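Local coordinates for Low molecular weight heat shock protein (Xanthomonas axonopodis pv. citri, PDB 3GT6) that probably acts as a small heat shock protein, an oligomeric chaperone that holds unfolding proteins in a soluble state under stress, at residues A4-R9 against D24-D29; H18-A23 against E94-K99; V35-G40 against A79-I84; G40-R45 against F73-S78. One frame throughout, in Å; residues are numbered along the deposited sequence.

In the fold
The four contacts hold together the beta sandwich of an alpha-crystallin domain. Contact 2 pairs two strands inside one sheet, and contact 4 pairs the middle strand of the other sheet, 41-48, with the end of its outer strand 67-74; both rest on backbone hydrogen bonds and send apolar residues into the core, where Leu21 meets Leu42. Contact 3, at the surface, has no hydrogen bond between its segments and joins edge strand 34-38 to the loop before strand 85-89 through methionine packing. It shares Gly40 with contact 4. Contact 1 is buried and irregular, built of proline, tryptophan and leucine, and its polar ends turn to the second subunit. It touches contact 4 through Leu25 and Ile44.

Contact 1 of 4, residues A4-R9 against D24-D29; sequences AQWVPR and DLPGID
Pro8 is the bump at the middle of this buried contact, wedged between the indole of Trp6 and the branched end of Leu25. Its CG stands over the centre of one face of the Trp6 ring, 3.7 Å above the plane, while Pro8 CB lies 3.4 Å from Leu25 CD2, a tight fit. Trp6 CG sits between its backbone N and carbonyl carbon (chi1 76°), which folds the indole back beside Pro8. The far corner of the ring, Trp6 CH2, then reaches Pro26 CD at 4.2 Å, the proline meeting the ring at its edge. Beyond the apolar cluster the backbones close together: Asp24 N donates to Arg9 O at 2.8 Å in a nearly straight bond (171°). A water bridges the two backbones alongside, accepting from Arg9 N and donating to Asp24 O at 2.7 Å. The charged ends turn to the second subunit, Arg9 to its Glu63 and Asp24 to its Arg48 and Arg64. Within the chain, the Trp6 ring meets Phe69 of strand 67-74 steeply, and Leu25 touches strands of both sheets, Ile44 of 41-48 and Leu93 of 92-98.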
loop_
_atom_site.group_PDB
_atom_site.type_symbol
_atom_site.label_atom_id
_atom_site.label_comp_id
_atom_site.label_asym_id
_atom_site.label_seq_id
_atom_site.Cartn_x
_atom_site.Cartn_y
_atom_site.Cartn_z
ATOM N N ALA A 4 5.885 13.896 7.854
ATOM C CA ALA A 4 5.061 14.013 6.609
ATOM C C ALA A 4 5.915 14.182 5.346
ATOM O O ALA A 4 5.763 15.130 4.591
ATOM C CB ALA A 4 3.924 15.108 6.704
ATOM N N GLN A 5 6.818 13.230 5.142
ATOM C CA GLN A 5 7.586 13.063 3.878
ATOM C C GLN A 5 6.739 12.485 2.707
ATOM O O GLN A 5 7.153 12.583 1.521
ATOM C CB GLN A 5 8.826 12.156 4.110
ATOM C CG GLN A 5 9.770 12.683 5.187
ATOM C CD GLN A 5 10.823 11.675 5.589
ATOM O OE1 GLN A 5 10.599 10.818 6.468
ATOM N NE2 GLN A 5 12.015 11.784 4.957
ATOM N N TRP A 6 5.635 11.822 3.071
ATOM C CA TRP A 6 4.634 11.253 2.162
ATOM C C TRP A 6 3.269 11.236 2.828
ATOM O O TRP A 6 3.158 11.310 4.036
ATOM C CB TRP A 6 4.937 9.864 1.626
ATOM C CG TRP A 6 4.754 8.694 2.511
ATOM C CD1 TRP A 6 5.450 8.442 3.647
ATOM C CD2 TRP A 6 3.964 7.520 2.273
ATOM N NE1 TRP A 6 5.119 7.199 4.167
ATOM C CE2 TRP A 6 4.220 6.604 3.340
ATOM C CE3 TRP A 6 3.085 7.138 1.273
ATOM C CZ2 TRP A 6 3.585 5.343 3.461
ATOM C CZ3 TRP A 6 2.441 5.905 1.424
ATOM C CH2 TRP A 6 2.713 5.015 2.493
ATOM N N VAL A 7 2.248 11.125 1.979
ATOM C CA VAL A 7 0.901 11.395 2.394
ATOM C C VAL A 7 0.108 10.147 1.950
ATOM O O VAL A 7 -0.377 10.082 0.815
ATOM C CB VAL A 7 0.400 12.767 1.784
ATOM C CG1 VAL A 7 -1.028 13.159 2.333
ATOM C CG2 VAL A 7 1.449 13.935 2.087
ATOM N N PRO A 8 0.045 9.131 2.820
ATOM C CA PRO A 8 -0.686 7.915 2.536
ATOM C C PRO A 8 -2.142 8.278 2.208
ATOM O O PRO A 8 -2.724 9.221 2.810
ATOM C CB PRO A 8 -0.638 7.172 3.876
ATOM C CG PRO A 8 0.634 7.695 4.559
ATOM C CD PRO A 8 0.797 9.090 4.081
ATOM N N ARG A 9 -2.715 7.562 1.261
ATOM C CA ARG A 9 -4.135 7.691 0.904
ATOM C C ARG A 9 -5.039 7.093 1.974
ATOM O O ARG A 9 -4.852 5.932 2.415
ATOM C CB ARG A 9 -4.428 6.910 -0.403
ATOM C CG ARG A 9 -3.487 7.251 -1.527
ATOM C CD ARG A 9 -3.954 8.434 -2.181
ATOM N NE ARG A 9 -3.286 8.678 -3.483
ATOM C CZ ARG A 9 -3.257 9.897 -4.000
ATOM N NH1 ARG A 9 -3.858 10.896 -3.343
ATOM N NH2 ARG A 9 -2.682 10.134 -5.142
ATOM N N ASP A 24 -4.016 3.386 3.206
ATOM C CA ASP A 24 -3.104 2.537 2.440
ATOM C C ASP A 24 -1.750 2.853 2.989
ATOM O O ASP A 24 -1.157 3.923 2.701
ATOM C CB ASP A 24 -3.125 2.942 0.958
ATOM C CG ASP A 24 -4.328 2.358 0.212
ATOM O OD1 ASP A 24 -5.064 1.547 0.760
ATOM O OD2 ASP A 24 -4.509 2.656 -0.951
ATOM N N LEU A 25 -1.247 1.886 3.735
ATOM C CA LEU A 25 0.032 2.020 4.436
ATOM C C LEU A 25 0.815 0.771 4.070
ATOM O O LEU A 25 1.183 -0.007 4.944
ATOM C CB LEU A 25 -0.211 2.102 5.955
ATOM C CG LEU A 25 -0.894 3.432 6.325
ATOM C CD1 LEU A 25 -1.272 3.541 7.783
ATOM C CD2 LEU A 25 0.041 4.548 5.960
ATOM N N PRO A 26 1.090 0.586 2.765
ATOM C CA PRO A 26 1.787 -0.638 2.434
ATOM C C PRO A 26 3.216 -0.673 3.048
ATOM O O PRO A 26 3.876 0.347 3.161
ATOM C CB PRO A 26 1.904 -0.576 0.906
ATOM C CG PRO A 26 1.724 0.947 0.533
ATOM C CD PRO A 26 0.735 1.406 1.575
ATOM N N GLY A 27 3.686 -1.852 3.397
ATOM C CA GLY A 27 5.092 -2.049 3.781
ATOM C C GLY A 27 5.405 -1.593 5.190
ATOM O O GLY A 27 6.545 -1.261 5.448
ATOM N N ILE A 28 4.407 -1.512 6.082
ATOM C CA ILE A 28 4.659 -1.154 7.502
ATOM C C ILE A 28 3.859 -2.120 8.292
ATOM O O ILE A 28 2.707 -2.377 7.928
ATOM C CB ILE A 28 4.109 0.256 7.910
ATOM C CG1 ILE A 28 4.397 1.276 6.862
ATOM C CG2 ILE A 28 4.753 0.767 9.173
ATOM C CD1 ILE A 28 3.471 2.440 6.962
ATOM N N ASP A 29 4.419 -2.663 9.383
ATOM C CA ASP A 29 3.596 -3.495 10.261
ATOM C C ASP A 29 2.596 -2.567 10.886
ATOM O O ASP A 29 2.961 -1.477 11.253
ATOM C CB ASP A 29 4.383 -4.102 11.433
ATOM C CG ASP A 29 5.375 -5.107 10.989
ATOM O OD1 ASP A 29 5.041 -5.903 10.075
ATOM O OD2 ASP A 29 6.499 -5.063 11.562
HETATM O O HOH W 1 -0.896 5.378 0.421
#

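Contact 2 of 4, residues H18-A23 against E94-K99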
loop_
_atom_site.group_PDB
_atom_site.type_symbol
_atom_site.label_atom_id
_atom_site.label_comp_id
_atom_site.label_asym_id
_atom_site.label_seq_id
_atom_site.Cartn_x
_atom_site.Cartn_y
_atom_site.Cartn_z
ATOM N N HIS A 18 -20.733 4.455 13.309
ATOM C CA HIS A 18 -19.307 4.397 13.469
ATOM C C HIS A 18 -18.621 5.077 12.315
ATOM O O HIS A 18 -19.233 5.352 11.278
ATOM C CB HIS A 18 -18.856 2.910 13.633
ATOM C CG HIS A 18 -19.028 2.096 12.393
ATOM N ND1 HIS A 18 -20.233 1.540 12.020
ATOM C CD2 HIS A 18 -18.135 1.734 11.433
ATOM C CE1 HIS A 18 -20.084 0.877 10.887
ATOM N NE2 HIS A 18 -18.815 0.962 10.525
ATOM N N PHE A 19 -17.344 5.360 12.503
ATOM C CA PHE A 19 -16.554 5.805 11.405
ATOM C C PHE A 19 -15.607 4.702 11.068
ATOM O O PHE A 19 -15.222 3.917 11.924
ATOM C CB PHE A 19 -15.737 7.041 11.774
ATOM C CG PHE A 19 -16.561 8.238 12.060
ATOM C CD1 PHE A 19 -16.745 9.212 11.065
ATOM C CD2 PHE A 19 -17.166 8.411 13.326
ATOM C CE1 PHE A 19 -17.510 10.379 11.340
ATOM C CE2 PHE A 19 -17.914 9.535 13.599
ATOM C CZ PHE A 19 -18.102 10.546 12.595
ATOM N N VAL A 20 -15.177 4.686 9.815
ATOM C CA VAL A 20 -14.087 3.825 9.404
ATOM C C VAL A 20 -13.158 4.676 8.563
ATOM O O VAL A 20 -13.622 5.400 7.667
ATOM C CB VAL A 20 -14.552 2.712 8.500
ATOM C CG1 VAL A 20 -13.418 1.697 8.418
ATOM C CG2 VAL A 20 -15.711 1.977 9.110
ATOM N N LEU A 21 -11.876 4.579 8.861
ATOM C CA LEU A 21 -10.830 5.132 8.005
ATOM C C LEU A 21 -10.086 3.963 7.481
ATOM O O LEU A 21 -9.795 3.010 8.181
ATOM C CB LEU A 21 -9.863 6.076 8.741
ATOM C CG LEU A 21 -10.434 7.287 9.442
ATOM C CD1 LEU A 21 -11.043 6.853 10.779
ATOM C CD2 LEU A 21 -9.347 8.324 9.672
ATOM N N TYR A 22 -9.823 4.001 6.199
ATOM C CA TYR A 22 -8.990 2.971 5.574
ATOM C C TYR A 22 -7.757 3.680 5.044
ATOM O O TYR A 22 -7.914 4.585 4.229
ATOM C CB TYR A 22 -9.725 2.455 4.334
ATOM C CG TYR A 22 -11.127 1.976 4.651
ATOM C CD1 TYR A 22 -11.354 0.660 5.024
ATOM C CD2 TYR A 22 -12.231 2.840 4.535
ATOM C CE1 TYR A 22 -12.626 0.190 5.314
ATOM C CE2 TYR A 22 -13.521 2.383 4.811
ATOM C CZ TYR A 22 -13.698 1.055 5.214
ATOM O OH TYR A 22 -14.938 0.572 5.493
ATOM N N ALA A 23 -6.569 3.274 5.468
ATOM C CA ALA A 23 -5.358 3.985 5.133
ATOM C C ALA A 23 -4.479 3.000 4.385
ATOM O O ALA A 23 -4.229 1.874 4.862
ATOM C CB ALA A 23 -4.667 4.431 6.399
ATOM N N GLU A 94 -7.290 -0.356 8.871
ATOM C CA GLU A 94 -8.652 -0.043 8.978
ATOM C C GLU A 94 -8.895 0.407 10.392
ATOM O O GLU A 94 -8.673 -0.335 11.352
ATOM C CB GLU A 94 -9.488 -1.296 8.682
ATOM C CG GLU A 94 -10.903 -0.920 8.710
ATOM C CD GLU A 94 -11.825 -2.050 8.314
ATOM O OE1 GLU A 94 -11.559 -2.734 7.304
ATOM O OE2 GLU A 94 -12.796 -2.225 9.041
ATOM N N ILE A 95 -9.294 1.662 10.539
ATOM C CA ILE A 95 -9.484 2.220 11.843
ATOM C C ILE A 95 -10.983 2.427 12.023
ATOM O O ILE A 95 -11.604 3.094 11.227
ATOM C CB ILE A 95 -8.842 3.583 11.901
ATOM C CG1 ILE A 95 -7.360 3.427 11.592
ATOM C CG2 ILE A 95 -9.166 4.255 13.232
ATOM C CD1 ILE A 95 -6.664 4.746 11.300
ATOM N N ARG A 96 -11.540 1.866 13.080
ATOM C CA ARG A 96 -12.951 1.885 13.302
ATOM C C ARG A 96 -13.194 2.638 14.563
ATOM O O ARG A 96 -12.493 2.440 15.547
ATOM C CB ARG A 96 -13.444 0.449 13.407
ATOM C CG ARG A 96 -13.188 -0.365 12.132
ATOM C CD ARG A 96 -13.654 -1.828 12.326
ATOM N NE ARG A 96 -15.134 -1.887 12.289
ATOM C CZ ARG A 96 -15.911 -1.804 11.190
ATOM N NH1 ARG A 96 -15.387 -1.735 9.989
ATOM N NH2 ARG A 96 -17.248 -1.862 11.304
ATOM N N ILE A 97 -14.125 3.577 14.517
ATOM C CA ILE A 97 -14.379 4.434 15.650
ATOM C C ILE A 97 -15.900 4.512 15.801
ATOM O O ILE A 97 -16.583 5.040 14.953
ATOM C CB ILE A 97 -13.873 5.785 15.415
ATOM C CG1 ILE A 97 -12.447 5.702 14.840
ATOM C CG2 ILE A 97 -13.932 6.497 16.695
ATOM C CD1 ILE A 97 -11.806 7.042 14.579
ATOM N N PRO A 98 -16.441 3.954 16.871
ATOM C CA PRO A 98 -17.881 4.110 17.081
ATOM C C PRO A 98 -18.218 5.550 17.334
ATOM O O PRO A 98 -17.383 6.354 17.741
ATOM C CB PRO A 98 -18.152 3.345 18.354
ATOM C CG PRO A 98 -16.849 3.084 19.003
ATOM C CD PRO A 98 -15.737 3.461 18.062
ATOM N N LYS A 99 -19.453 5.889 17.029
ATOM C CA LYS A 99 -19.961 7.192 17.450
ATOM C C LYS A 99 -20.468 7.132 18.874
ATOM O O LYS A 99 -21.004 6.102 19.308
ATOM C CB LYS A 99 -21.080 7.599 16.556
ATOM C CG LYS A 99 -20.704 7.771 15.165
ATOM C CD LYS A 99 -21.967 8.231 14.450
ATOM C CE LYS A 99 -21.623 8.542 13.075
ATOM N NZ LYS A 99 -22.816 9.042 12.438
#
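Strands 18-24 and 92-98 are the central antiparallel pair of the four-stranded sheet in this alpha-crystallin sandwich. Phe19 with Ile97 and Leu21 with Ile95 form the hydrogen-bonded pairs; Phe19 N gives to Ile97 O at 2.6 Å and Leu21 N to Ile95 O at 2.8 Å, each with a return bond. On the face of Leu21, its CD1 packs 3.9 Å from Ile97 CD1 and also touches Ile95 CG2. Further along, the Lys99 and Phe19 side chains cross at about a right angle, Lys99 CG lying 3.7 Å from Phe19 CE2. The other face mixes charged, aromatic and apolar groups. Arg96 NH1 holds Glu94 OE2 in a salt bridge of 2.8 Å, nearly along the C-O axis and close to the guanidinium plane. A bend at chi3 (74°) turns the guanidinium toward strand 18-24, where His18 CD2 lies over one of its faces, the two planes 38° apart. Glu94 runs alongside Tyr22, its OE1 at the ring edge, 3.7 Å from Tyr22 CE1, while Val20 CG1 rests on a face of the same ring. Lys99 NZ finds Glu14 as its salt-bridge partner. Strand 10-14 flanks 18-24 and strand 85-89 flanks 92-98, while Leu21 and Ile97 press on Leu42 of strand 41-48 in the opposing sheet.

Contact 3 of 4, residues V35-G40 against A79-I84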
loop_
_atom_site.group_PDB
_atom_site.type_symbol
_atom_site.label_atom_id
_atom_site.label_comp_id
_atom_site.label_asym_id
_atom_site.label_seq_id
_atom_site.Cartn_x
_atom_site.Cartn_y
_atom_site.Cartn_z
ATOM N N VAL A 35 -2.112 5.339 15.873
ATOM C CA VAL A 35 -3.394 5.886 15.563
ATOM C C VAL A 35 -3.955 6.450 16.841
ATOM O O VAL A 35 -4.195 5.703 17.797
ATOM C CB VAL A 35 -4.362 4.777 15.075
ATOM C CG1 VAL A 35 -5.751 5.340 14.916
ATOM C CG2 VAL A 35 -3.861 4.182 13.787
ATOM N N GLN A 36 -4.192 7.748 16.875
ATOM C CA GLN A 36 -4.802 8.302 18.071
ATOM C C GLN A 36 -5.663 9.439 17.716
ATOM O O GLN A 36 -5.609 9.927 16.589
ATOM C CB GLN A 36 -3.793 8.756 19.090
ATOM C CG GLN A 36 -2.749 9.613 18.589
ATOM C CD GLN A 36 -1.663 9.701 19.651
ATOM O OE1 GLN A 36 -1.063 8.680 20.041
ATOM N NE2 GLN A 36 -1.459 10.900 20.178
ATOM N N MET A 37 -6.555 9.751 18.634
ATOM C CA MET A 37 -7.367 10.946 18.541
ATOM C C MET A 37 -7.037 11.852 19.683
ATOM O O MET A 37 -6.917 11.427 20.837
ATOM C CB MET A 37 -8.851 10.608 18.645
ATOM C CG MET A 37 -9.494 10.540 17.352
ATOM S SD MET A 37 -11.215 10.145 17.414
ATOM C CE MET A 37 -11.877 11.770 17.468
ATOM N N ASP A 38 -6.960 13.126 19.385
ATOM C CA ASP A 38 -6.663 14.071 20.396
ATOM C C ASP A 38 -7.488 15.285 20.029
ATOM O O ASP A 38 -7.345 15.840 18.943
ATOM C CB ASP A 38 -5.162 14.385 20.401
ATOM C CG ASP A 38 -4.779 15.385 21.537
ATOM O OD1 ASP A 38 -5.373 15.311 22.658
ATOM O OD2 ASP A 38 -3.907 16.238 21.284
ATOM N N LYS A 39 -8.456 15.611 20.872
ATOM C CA LYS A 39 -9.266 16.822 20.676
ATOM C C LYS A 39 -9.930 16.830 19.292
ATOM O O LYS A 39 -9.911 17.825 18.564
ATOM C CB LYS A 39 -8.359 18.054 20.841
ATOM C CG LYS A 39 -8.060 18.446 22.337
ATOM C CD LYS A 39 -6.671 19.200 22.391
ATOM C CE LYS A 39 -6.406 19.940 23.758
ATOM N NZ LYS A 39 -7.210 19.323 24.921
ATOM N N GLY A 40 -10.485 15.696 18.935
ATOM C CA GLY A 40 -11.217 15.573 17.726
ATOM C C GLY A 40 -10.358 15.191 16.575
ATOM O O GLY A 40 -10.890 14.863 15.548
ATOM N N ALA A 79 -17.434 11.154 16.978
ATOM C CA ALA A 79 -16.412 10.089 16.972
ATOM C C ALA A 79 -15.985 9.864 18.419
ATOM O O ALA A 79 -15.433 10.769 19.047
ATOM C CB ALA A 79 -15.230 10.467 16.139
ATOM N N ASP A 80 -16.237 8.665 18.933
ATOM C CA ASP A 80 -15.802 8.296 20.294
ATOM C C ASP A 80 -14.330 8.012 20.290
ATOM O O ASP A 80 -13.920 6.925 19.895
ATOM C CB ASP A 80 -16.520 7.004 20.654
ATOM C CG ASP A 80 -16.392 6.667 22.087
ATOM O OD1 ASP A 80 -15.528 7.279 22.756
ATOM O OD2 ASP A 80 -17.156 5.781 22.517
ATOM N N ALA A 81 -13.531 8.977 20.673
ATOM C CA ALA A 81 -12.091 8.844 20.850
ATOM C C ALA A 81 -11.693 7.679 21.674
ATOM O O ALA A 81 -10.566 7.267 21.569
ATOM C CB ALA A 81 -11.496 10.093 21.525
ATOM N N ASP A 82 -12.570 7.169 22.544
ATOM C CA ASP A 82 -12.222 6.005 23.368
ATOM C C ASP A 82 -12.567 4.650 22.749
ATOM O O ASP A 82 -12.387 3.635 23.388
ATOM C CB ASP A 82 -12.889 6.140 24.724
ATOM C CG ASP A 82 -12.484 7.419 25.426
ATOM O OD1 ASP A 82 -11.291 7.607 25.634
ATOM O OD2 ASP A 82 -13.363 8.229 25.750
ATOM N N GLY A 83 -13.001 4.611 21.499
ATOM C CA GLY A 83 -13.530 3.359 20.943
ATOM C C GLY A 83 -12.722 2.942 19.782
ATOM O O GLY A 83 -13.094 2.040 19.050
ATOM N N ILE A 84 -11.604 3.599 19.576
ATOM C CA ILE A 84 -10.910 3.378 18.328
ATOM C C ILE A 84 -10.358 1.962 18.315
ATOM O O ILE A 84 -9.765 1.534 19.320
ATOM C CB ILE A 84 -9.715 4.331 18.205
ATOM C CG1 ILE A 84 -10.174 5.799 18.272
ATOM C CG2 ILE A 84 -8.937 4.026 16.927
ATOM C CD1 ILE A 84 -9.051 6.773 18.398
#
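A single side chain, Met37, meets three residues of the 79-84 loop, and no hydrogen bond passes between the two segments. Its first torsion (chi1 -99°) departs from the usual staggered values. From CB the side chain runs straight to the sulfur, then the bend at chi3 (92°) turns the terminal methyl toward Ala79. The root comes first: Met37 CB lies 3.8 Å from Ile84 CD1 and 3.9 Å from Ala81 CB. The sulfur follows, Met37 SD passing 3.8 Å from Ala81 CA. The terminal methyl finishes the run, with Met37 CE set 3.8 Å from Ala79 CB. Ile84 therefore covers the base of the methionine, Ala81 its middle and Ala79 its tip.

Two residues up strand 34-38, on the same side as Met37, Val35 CG1 touches Ile84 CG2 at 4.0 Å, the two side chains slanting across each other. Ile84 thus splits its branches, CG2 to the valine and CD1 to the methionine. This is an edge of the alpha-crystallin sandwich, where strand 34-38 of the three-stranded sheet faces the loop that leads into strand 85-89 of the other sheet. Within the loop two bonds shape the turn. Gly83 N donates to Asp80 O, closing a type I beta turn from Asp80 to Gly83, and Asp80 OD1 accepts from Asp82 N at 3.0 Å in an Asx turn, the N-H coming from above the carboxylate plane. Ile84 and Val35 both continue onto Ile95 of strand 92-98, and the backbone of Asp80 bonds to that of Pro98.

Contact 4 of 4, residues G40-R45 against F73-S78; sequences GILSIR and FALPDS
Leu42 and Leu75 lie side by side and point the same way, with Leu42 CB 3.8 Å from Leu75 CD1, where strand 41-48 pairs antiparallel with the end of strand 67-74. The pair belongs to the three-stranded sheet of the alpha-crystallin sandwich. Leu42 and Phe73 face each other as the hydrogen-bonded pair and send their side chains to the same face: Leu42 N gives to Phe73 O at 2.7 Å, and Phe73 N returns a bond to Leu42 O at 2.9 Å. With Leu42 CG anti to the backbone N (chi1 -169°), the isobutyl group reaches into the core between the sheets. Ile44 slants across Phe73, and its CD1 comes up to the edge of the phenyl ring, 4.1 Å from Phe73 CE2. Phe73 also packs on Leu21 and on Arg61 of the second subunit.

On the opposite face Ile41 and Ala74 form the non-hydrogen-bonded pair. The end of the isoleucine bends over its partner, Ile41 CD1 lying 3.7 Å from Ala74 CB. The pairing runs on past the strand, where Gly40 turns the chain at a phi of 89°, where a CB would crowd the carbonyl O of Lys39. Leu75 N donates to Gly40 O at 3.1 Å, nearly in line with the C=O bond, though the N-H...O angle is bent to 140°.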
loop_
_atom_site.group_PDB
_atom_site.type_symbol
_atom_site.label_atom_id
_atom_site.label_comp_id
_atom_site.label_asym_id
_atom_site.label_seq_id
_atom_site.Cartn_x
_atom_site.Cartn_y
_atom_site.Cartn_z
ATOM N N GLY A 40 -10.485 15.696 18.935
ATOM C CA GLY A 40 -11.217 15.573 17.726
ATOM C C GLY A 40 -10.358 15.191 16.575
ATOM O O GLY A 40 -10.890 14.863 15.548
ATOM N N ILE A 41 -9.027 15.258 16.673
ATOM C CA ILE A 41 -8.230 15.077 15.506
ATOM C C ILE A 41 -7.761 13.650 15.489
ATOM O O ILE A 41 -7.032 13.196 16.386
ATOM C CB ILE A 41 -7.011 15.941 15.476
ATOM C CG1 ILE A 41 -7.384 17.406 15.480
ATOM C CG2 ILE A 41 -6.168 15.687 14.226
ATOM C CD1 ILE A 41 -8.205 17.865 14.275
ATOM N N LEU A 42 -8.125 12.932 14.435
ATOM C CA LEU A 42 -7.620 11.564 14.298
ATOM C C LEU A 42 -6.261 11.638 13.632
ATOM O O LEU A 42 -6.150 12.192 12.522
ATOM C CB LEU A 42 -8.601 10.774 13.426
ATOM C CG LEU A 42 -8.457 9.248 13.323
ATOM C CD1 LEU A 42 -7.302 8.872 12.453
ATOM C CD2 LEU A 42 -8.294 8.618 14.685
ATOM N N SER A 43 -5.220 11.106 14.245
ATOM C CA SER A 43 -3.969 11.037 13.526
ATOM C C SER A 43 -3.557 9.628 13.264
ATOM O O SER A 43 -3.813 8.666 14.048
ATOM C CB SER A 43 -2.775 11.705 14.289
ATOM O OG SER A 43 -3.205 12.931 14.764
ATOM N N ILE A 44 -2.838 9.502 12.179
ATOM C CA ILE A 44 -2.307 8.212 11.800
ATOM C C ILE A 44 -0.859 8.492 11.475
ATOM O O ILE A 44 -0.554 9.272 10.587
ATOM C CB ILE A 44 -2.910 7.695 10.514
ATOM C CG1 ILE A 44 -4.430 7.781 10.586
ATOM C CG2 ILE A 44 -2.275 6.264 10.166
ATOM C CD1 ILE A 44 -5.182 7.269 9.264
ATOM N N ARG A 45 0.043 7.955 12.257
ATOM C CA ARG A 45 1.411 8.355 11.957
ATOM C C ARG A 45 2.331 7.209 12.137
ATOM O O ARG A 45 2.009 6.223 12.842
ATOM C CB ARG A 45 1.855 9.573 12.784
ATOM C CG ARG A 45 1.840 9.370 14.208
ATOM C CD ARG A 45 2.032 10.750 15.008
ATOM N NE ARG A 45 3.262 11.425 14.576
ATOM C CZ ARG A 45 3.819 12.472 15.210
ATOM N NH1 ARG A 45 3.265 12.964 16.322
ATOM N NH2 ARG A 45 4.932 13.026 14.743
ATOM N N PHE A 73 -7.143 13.992 10.504
ATOM C CA PHE A 73 -8.451 14.294 9.999
ATOM C C PHE A 73 -9.220 14.851 11.184
ATOM O O PHE A 73 -9.056 14.364 12.291
ATOM C CB PHE A 73 -9.065 13.011 9.494
ATOM C CG PHE A 73 -8.228 12.371 8.431
ATOM C CD1 PHE A 73 -8.171 12.929 7.162
ATOM C CD2 PHE A 73 -7.397 11.295 8.729
ATOM C CE1 PHE A 73 -7.338 12.396 6.163
ATOM C CE2 PHE A 73 -6.551 10.780 7.739
ATOM C CZ PHE A 73 -6.559 11.338 6.443
ATOM N N ALA A 74 -10.034 15.878 10.936
ATOM C CA ALA A 74 -10.718 16.529 11.991
ATOM C C ALA A 74 -12.058 15.827 11.965
ATOM O O ALA A 74 -12.953 16.175 11.190
ATOM C CB ALA A 74 -10.832 18.037 11.665
ATOM N N LEU A 75 -12.200 14.781 12.759
ATOM C CA LEU A 75 -13.390 13.993 12.700
ATOM C C LEU A 75 -14.511 14.724 13.479
ATOM O O LEU A 75 -14.226 15.544 14.339
ATOM C CB LEU A 75 -13.174 12.633 13.334
ATOM C CG LEU A 75 -12.260 11.722 12.487
ATOM C CD1 LEU A 75 -12.340 10.350 13.103
ATOM C CD2 LEU A 75 -12.851 11.721 11.121
ATOM N N PRO A 76 -15.766 14.422 13.180
ATOM C CA PRO A 76 -16.862 15.082 13.947
ATOM C C PRO A 76 -16.815 14.695 15.420
ATOM O O PRO A 76 -16.207 13.659 15.766
ATOM C CB PRO A 76 -18.152 14.520 13.303
ATOM C CG PRO A 76 -17.703 14.059 11.909
ATOM C CD PRO A 76 -16.269 13.504 12.145
ATOM N N ASP A 77 -17.458 15.511 16.267
ATOM C CA ASP A 77 -17.525 15.324 17.713
ATOM C C ASP A 77 -18.155 13.978 18.080
ATOM O O ASP A 77 -17.966 13.536 19.184
ATOM C CB ASP A 77 -18.477 16.344 18.347
ATOM C CG ASP A 77 -18.002 17.734 18.209
ATOM O OD1 ASP A 77 -16.821 17.939 17.801
ATOM O OD2 ASP A 77 -18.844 18.630 18.473
ATOM N N SER A 78 -18.981 13.410 17.187
ATOM C CA SER A 78 -19.623 12.149 17.462
ATOM C C SER A 78 -18.664 10.978 17.515
ATOM O O SER A 78 -19.068 9.902 18.017
ATOM C CB SER A 78 -20.676 11.837 16.414
ATOM O OG SER A 78 -20.066 11.667 15.127
#